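Local coordinates for RimK domain protein ATP-grasp (Sphaerobacter thermophilus, PDB 5I47) that is probably an ATP-dependent ligase of the RimK type, with an ATP-grasp domain expected to bind ATP and perhaps to add glutamate to its substrate, at residues B[56-61]-B[255-260]; B[186-191]-B[230-235]. All blocks are in the same frame, centred on the assembly; numbering follows the deposited sequence.

Interaction 1: B[56-61]-B[255-260]; sequences LDRGEA and VDFRSL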
loop_
_atom_site.group_PDB
_atom_site.type_symbol
_atom_site.label_atom_id
_atom_site.label_comp_id
_atom_site.label_asym_id
_atom_site.label_seq_id
_atom_site.Cartn_x
_atom_site.Cartn_y
_atom_site.Cartn_z
ATOM N N LEU B 56 -17.359 -7.531 9.599
ATOM C CA LEU B 56 -16.245 -8.093 10.355
ATOM C C LEU B 56 -15.364 -8.868 9.387
ATOM O O LEU B 56 -15.780 -9.905 8.859
ATOM C CB LEU B 56 -16.744 -8.982 11.492
ATOM C CG LEU B 56 -15.707 -9.745 12.319
ATOM C CD1 LEU B 56 -14.722 -8.796 12.976
ATOM C CD2 LEU B 56 -16.407 -10.597 13.363
ATOM N N ASP B 57 -14.158 -8.365 9.142
ATOM C CA ASP B 57 -13.253 -9.008 8.196
ATOM C C ASP B 57 -12.661 -10.251 8.841
ATOM O O ASP B 57 -11.894 -10.157 9.806
ATOM C CB ASP B 57 -12.159 -8.039 7.757
ATOM C CG ASP B 57 -11.418 -8.517 6.523
ATOM O OD1 ASP B 57 -11.274 -9.741 6.340
ATOM O OD2 ASP B 57 -10.980 -7.664 5.729
ATOM N N ARG B 58 -13.016 -11.419 8.306
ATOM C CA ARG B 58 -12.544 -12.701 8.803
ATOM C C ARG B 58 -11.424 -13.276 7.946
ATOM O O ARG B 58 -11.127 -14.474 8.042
ATOM C CB ARG B 58 -13.708 -13.690 8.888
ATOM C CG ARG B 58 -14.832 -13.247 9.808
ATOM C CD ARG B 58 -14.417 -13.355 11.261
ATOM N NE ARG B 58 -13.787 -14.642 11.526
ATOM C CZ ARG B 58 -12.562 -14.791 12.015
ATOM N NH1 ARG B 58 -11.833 -13.728 12.322
ATOM N NH2 ARG B 58 -12.072 -16.008 12.212
ATOM N N GLY B 59 -10.797 -12.450 7.111
ATOM C CA GLY B 59 -9.751 -12.894 6.220
ATOM C C GLY B 59 -8.369 -12.444 6.672
ATOM O O GLY B 59 -8.205 -11.630 7.581
ATOM N N GLU B 60 -7.365 -13.021 6.015
ATOM C CA GLU B 60 -5.979 -12.625 6.228
ATOM C C GLU B 60 -5.798 -11.153 5.873
ATOM O O GLU B 60 -6.360 -10.660 4.892
ATOM C CB GLU B 60 -5.054 -13.505 5.378
ATOM C CG GLU B 60 -3.562 -13.272 5.569
ATOM C CD GLU B 60 -2.737 -13.751 4.377
ATOM O OE1 GLU B 60 -3.332 -14.112 3.334
ATOM O OE2 GLU B 60 -1.489 -13.759 4.475
ATOM N N ALA B 61 -5.022 -10.443 6.685
ATOM C CA ALA B 61 -4.834 -9.014 6.476
ATOM C C ALA B 61 -3.951 -8.772 5.259
ATOM O O ALA B 61 -2.796 -9.206 5.228
ATOM C CB ALA B 61 -4.217 -8.379 7.716
ATOM N N VAL B 255 -7.762 -14.509 12.925
ATOM C CA VAL B 255 -8.443 -15.478 12.073
ATOM C C VAL B 255 -8.704 -16.779 12.817
ATOM O O VAL B 255 -9.804 -17.334 12.750
ATOM C CB VAL B 255 -7.623 -15.720 10.788
ATOM C CG1 VAL B 255 -8.251 -16.823 9.960
ATOM C CG2 VAL B 255 -7.520 -14.439 9.972
ATOM N N ASP B 256 -7.704 -17.280 13.540
ATOM C CA ASP B 256 -7.815 -18.525 14.291
ATOM C C ASP B 256 -7.951 -18.200 15.775
ATOM O O ASP B 256 -6.968 -17.831 16.425
ATOM C CB ASP B 256 -6.600 -19.421 14.054
ATOM C CG ASP B 256 -6.139 -19.412 12.614
ATOM O OD1 ASP B 256 -6.995 -19.518 11.708
ATOM O OD2 ASP B 256 -4.915 -19.292 12.387
ATOM N N PHE B 257 -9.163 -18.332 16.310
ATOM C CA PHE B 257 -9.362 -18.365 17.754
ATOM C C PHE B 257 -10.043 -19.664 18.171
ATOM O O PHE B 257 -10.785 -19.706 19.156
ATOM C CB PHE B 257 -10.134 -17.140 18.247
ATOM C CG PHE B 257 -11.468 -16.929 17.585
ATOM C CD1 PHE B 257 -12.623 -17.465 18.132
ATOM C CD2 PHE B 257 -11.574 -16.150 16.445
ATOM C CE1 PHE B 257 -13.854 -17.250 17.539
ATOM C CE2 PHE B 257 -12.801 -15.935 15.844
ATOM C CZ PHE B 257 -13.941 -16.483 16.394
ATOM N N ARG B 258 -9.773 -20.734 17.419
ATOM C CA ARG B 258 -10.330 -22.050 17.719
ATOM C C ARG B 258 -9.816 -22.573 19.054
ATOM O O ARG B 258 -10.600 -22.942 19.937
ATOM C CB ARG B 258 -9.967 -23.020 16.593
ATOM C CG ARG B 258 -11.032 -24.029 16.226
ATOM C CD ARG B 258 -10.510 -24.968 15.147
ATOM N NE ARG B 258 -9.974 -24.240 14.000
ATOM C CZ ARG B 258 -10.520 -24.237 12.788
ATOM N NH1 ARG B 258 -11.620 -24.935 12.549
ATOM N NH2 ARG B 258 -9.958 -23.544 11.808
ATOM N N SER B 259 -8.489 -22.613 19.213
ATOM C CA SER B 259 -7.888 -23.179 20.416
ATOM C C SER B 259 -8.311 -22.419 21.666
ATOM O O SER B 259 -8.605 -23.028 22.702
ATOM C CB SER B 259 -6.365 -23.178 20.281
ATOM O OG SER B 259 -5.741 -23.467 21.521
ATOM N N LEU B 260 -8.348 -21.086 21.591
ATOM C CA LEU B 260 -8.676 -20.296 22.773
ATOM C C LEU B 260 -10.140 -20.468 23.164
ATOM O O LEU B 260 -10.463 -20.530 24.355
ATOM C CB LEU B 260 -8.345 -18.824 22.530
ATOM C CG LEU B 260 -8.277 -17.957 23.788
ATOM C CD1 LEU B 260 -7.233 -18.499 24.753
ATOM C CD2 LEU B 260 -7.984 -16.505 23.438
#

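Interaction 2: B[186-191]-B[230-235]; sequences AGRSLA and LGTGTY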
loop_
_atom_site.group_PDB
_atom_site.type_symbol
_atom_site.label_atom_id
_atom_site.label_comp_id
_atom_site.label_asym_id
_atom_site.label_seq_id
_atom_site.Cartn_x
_atom_site.Cartn_y
_atom_site.Cartn_z
ATOM N N ALA B 186 -9.108 -9.599 21.480
ATOM C CA ALA B 186 -10.454 -9.823 20.961
ATOM C C ALA B 186 -11.305 -8.584 21.222
ATOM O O ALA B 186 -12.243 -8.591 22.021
ATOM C CB ALA B 186 -11.071 -11.078 21.593
ATOM N N GLY B 187 -10.960 -7.505 20.528
ATOM C CA GLY B 187 -11.668 -6.253 20.682
ATOM C C GLY B 187 -10.973 -5.297 21.627
ATOM O O GLY B 187 -10.000 -4.634 21.260
ATOM N N ARG B 188 -11.453 -5.251 22.865
ATOM C CA ARG B 188 -11.053 -4.232 23.822
ATOM C C ARG B 188 -9.982 -4.695 24.801
ATOM O O ARG B 188 -9.293 -3.849 25.380
ATOM C CB ARG B 188 -12.285 -3.765 24.604
ATOM C CG ARG B 188 -12.184 -2.392 25.214
ATOM C CD ARG B 188 -13.569 -1.901 25.607
ATOM N NE ARG B 188 -14.431 -1.732 24.439
ATOM C CZ ARG B 188 -14.468 -0.629 23.697
ATOM N NH1 ARG B 188 -15.282 -0.555 22.652
ATOM N NH2 ARG B 188 -13.687 0.402 24.000
ATOM N N SER B 189 -9.818 -6.002 24.995
ATOM C CA SER B 189 -8.913 -6.517 26.012
ATOM C C SER B 189 -8.190 -7.755 25.496
ATOM O O SER B 189 -8.555 -8.341 24.474
ATOM C CB SER B 189 -9.661 -6.862 27.309
ATOM O OG SER B 189 -10.475 -5.785 27.736
ATOM N N LEU B 190 -7.157 -8.147 26.234
ATOM C CA LEU B 190 -6.411 -9.369 25.964
ATOM C C LEU B 190 -7.282 -10.575 26.295
ATOM O O LEU B 190 -7.612 -10.809 27.461
ATOM C CB LEU B 190 -5.128 -9.379 26.789
ATOM C CG LEU B 190 -4.222 -10.602 26.687
ATOM C CD1 LEU B 190 -3.654 -10.726 25.280
ATOM C CD2 LEU B 190 -3.108 -10.512 27.718
ATOM N N ALA B 191 -7.662 -11.342 25.275
ATOM C CA ALA B 191 -8.488 -12.523 25.489
ATOM C C ALA B 191 -7.687 -13.715 25.990
ATOM O O ALA B 191 -8.269 -14.643 26.562
ATOM C CB ALA B 191 -9.214 -12.906 24.199
ATOM N N LEU B 230 -1.618 1.043 19.597
ATOM C CA LEU B 230 -2.027 0.583 18.275
ATOM C C LEU B 230 -3.540 0.623 18.094
ATOM O O LEU B 230 -4.017 0.806 16.970
ATOM C CB LEU B 230 -1.494 -0.830 18.038
ATOM C CG LEU B 230 -1.751 -1.538 16.712
ATOM C CD1 LEU B 230 -0.521 -2.325 16.306
ATOM C CD2 LEU B 230 -2.958 -2.451 16.821
ATOM N N GLY B 231 -4.304 0.453 19.162
ATOM C CA GLY B 231 -5.745 0.560 19.099
ATOM C C GLY B 231 -6.433 -0.770 19.374
ATOM O O GLY B 231 -5.825 -1.844 19.354
ATOM N N THR B 232 -7.731 -0.680 19.641
ATOM C CA THR B 232 -8.559 -1.856 19.839
ATOM C C THR B 232 -8.846 -2.538 18.501
ATOM O O THR B 232 -8.799 -1.919 17.434
ATOM C CB THR B 232 -9.873 -1.474 20.520
ATOM O OG1 THR B 232 -10.566 -0.506 19.719
ATOM C CG2 THR B 232 -9.605 -0.887 21.901
ATOM N N GLY B 233 -9.156 -3.823 18.571
ATOM C CA GLY B 233 -9.493 -4.581 17.386
ATOM C C GLY B 233 -9.420 -6.069 17.662
ATOM O O GLY B 233 -9.214 -6.510 18.794
ATOM N N THR B 234 -9.593 -6.836 16.592
ATOM C CA THR B 234 -9.501 -8.293 16.639
ATOM C C THR B 234 -8.218 -8.691 15.918
ATOM O O THR B 234 -8.187 -8.762 14.686
ATOM C CB THR B 234 -10.733 -8.939 16.010
ATOM O OG1 THR B 234 -10.992 -8.341 14.735
ATOM C CG2 THR B 234 -11.944 -8.733 16.897
ATOM N N TYR B 235 -7.155 -8.936 16.684
ATOM C CA TYR B 235 -5.860 -9.236 16.090
ATOM C C TYR B 235 -5.021 -10.059 17.057
ATOM O O TYR B 235 -5.375 -10.241 18.223
ATOM C CB TYR B 235 -5.120 -7.954 15.671
ATOM C CG TYR B 235 -4.894 -6.907 16.751
ATOM C CD1 TYR B 235 -3.830 -7.010 17.643
ATOM C CD2 TYR B 235 -5.719 -5.790 16.846
ATOM C CE1 TYR B 235 -3.610 -6.044 18.614
ATOM C CE2 TYR B 235 -5.506 -4.820 17.811
ATOM C CZ TYR B 235 -4.451 -4.951 18.695
ATOM O OH TYR B 235 -4.237 -3.981 19.656
#

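Interaction 1: B[56-61]-B[255-260]
Arg58 reaches across from the end of strand 54-57, in the parallel sheet of the preATP-grasp domain, to the loop that leads into helix 258-262 of the ATP-grasp domain, so this is an interdomain contact built on one arginine. Its NH2 donates to the carbonyl O of Val255 at 2.7 Å, with an N-H...O angle of 142° and the oxygen close to the guanidinium plane. Partners outside the two segments hold the rest of the group: NH1 bonds to the O of Leu254, while NE forms a salt bridge with Glu18 of helix 16-27. Phe257 comes in over one guanidinium face with its CE2 atom, 3.7 Å from Arg58 NH2, the two planes inclined by 56° instead of stacked. Bends at chi2 (-73°) and chi3 fold the arginine chain round to meet both partners.

Alongside, the CG2 methyl of Val255 packs against the backbone of Gly59, 3.8 Å from its O. The Asx turn of Asp57, whose OD1 takes the N-H of Gly59 at 2.9 Å, sets the path of the chain here. With Glu18, Leu254 O and Val255 O each taking a different nitrogen, the guanidinium has little freedom to rotate, and its charge is probably balanced mainly by Glu18.

Interaction 2: B[186-191]-B[230-235]
Gly187 and Gly233 face each other as an antiparallel hydrogen-bonded pair, joined by two backbone bonds. Gly187 N donates to Gly233 O at 2.7 Å, and Gly233 N returns a bond to Gly187 O at 2.9 Å. The two CA atoms are 4.3 Å apart. Ala186 and Thr234 form the next, non-hydrogen-bonded pair, with both side chains on the same face of the sheet.

The backbone carries the pairing, and threonine side chains pack on the start of the turn. Thr232 leans on the carbonyl of Gly187, its CB 3.2 Å from Gly187 O, and its CG2 lies 4.1 Å from Arg188 CA. The CG2 of Thr234, anti to its own carbonyl carbon, sits over Gly187 N at 4.0 Å. Gly187 enters the turn toward strand 190-196 with a positive phi of 98°, a conformation in which a CB would collide with the O of Ala186, which explains a glycine here.

Farther out, Tyr235 OH donates to Gly231 O at 2.7 Å, nearly in line with that C=O, and so ties the residue just past helix 216-230 to the start of strand 235-241. Asn81 OD1 accepts from Thr234 N and Arg82 binds Thr232 O, while Ile271 and Phe274 of helix 267-275 pack on the threonines. This is the beta-hairpin end of strands 180-187 and 190-196 paired with the short linker between helix 216-230 and strand 235-241, in the antiparallel sheet of the ATP-grasp fold.

The centres of the two interactions lie about 12 Å apart, and both segments of interaction 2 fall between the two segments of interaction 1 in sequence. They touch directly: Leu260 CD2 packs 3.6 Å from Ala191 O, and Leu56 CD1 lies 4.1 Å from Thr234 OG1. Helix 267-275 borders both, receiving Leu56, Phe257 and Leu260 from the first and Ala186, Ala191, Thr232 and Thr234 from the second. Interaction 2 joins the hairpin of strands 180-187 and 190-196 to the linker entering strand 235-241, at the five-stranded antiparallel sheet, whereas interaction 1 connects the chain just beyond that sheet's strand 246-253 to the parallel sheet. Together they join the preATP-grasp domain to the ATP-grasp core beside a shared C-terminal helix.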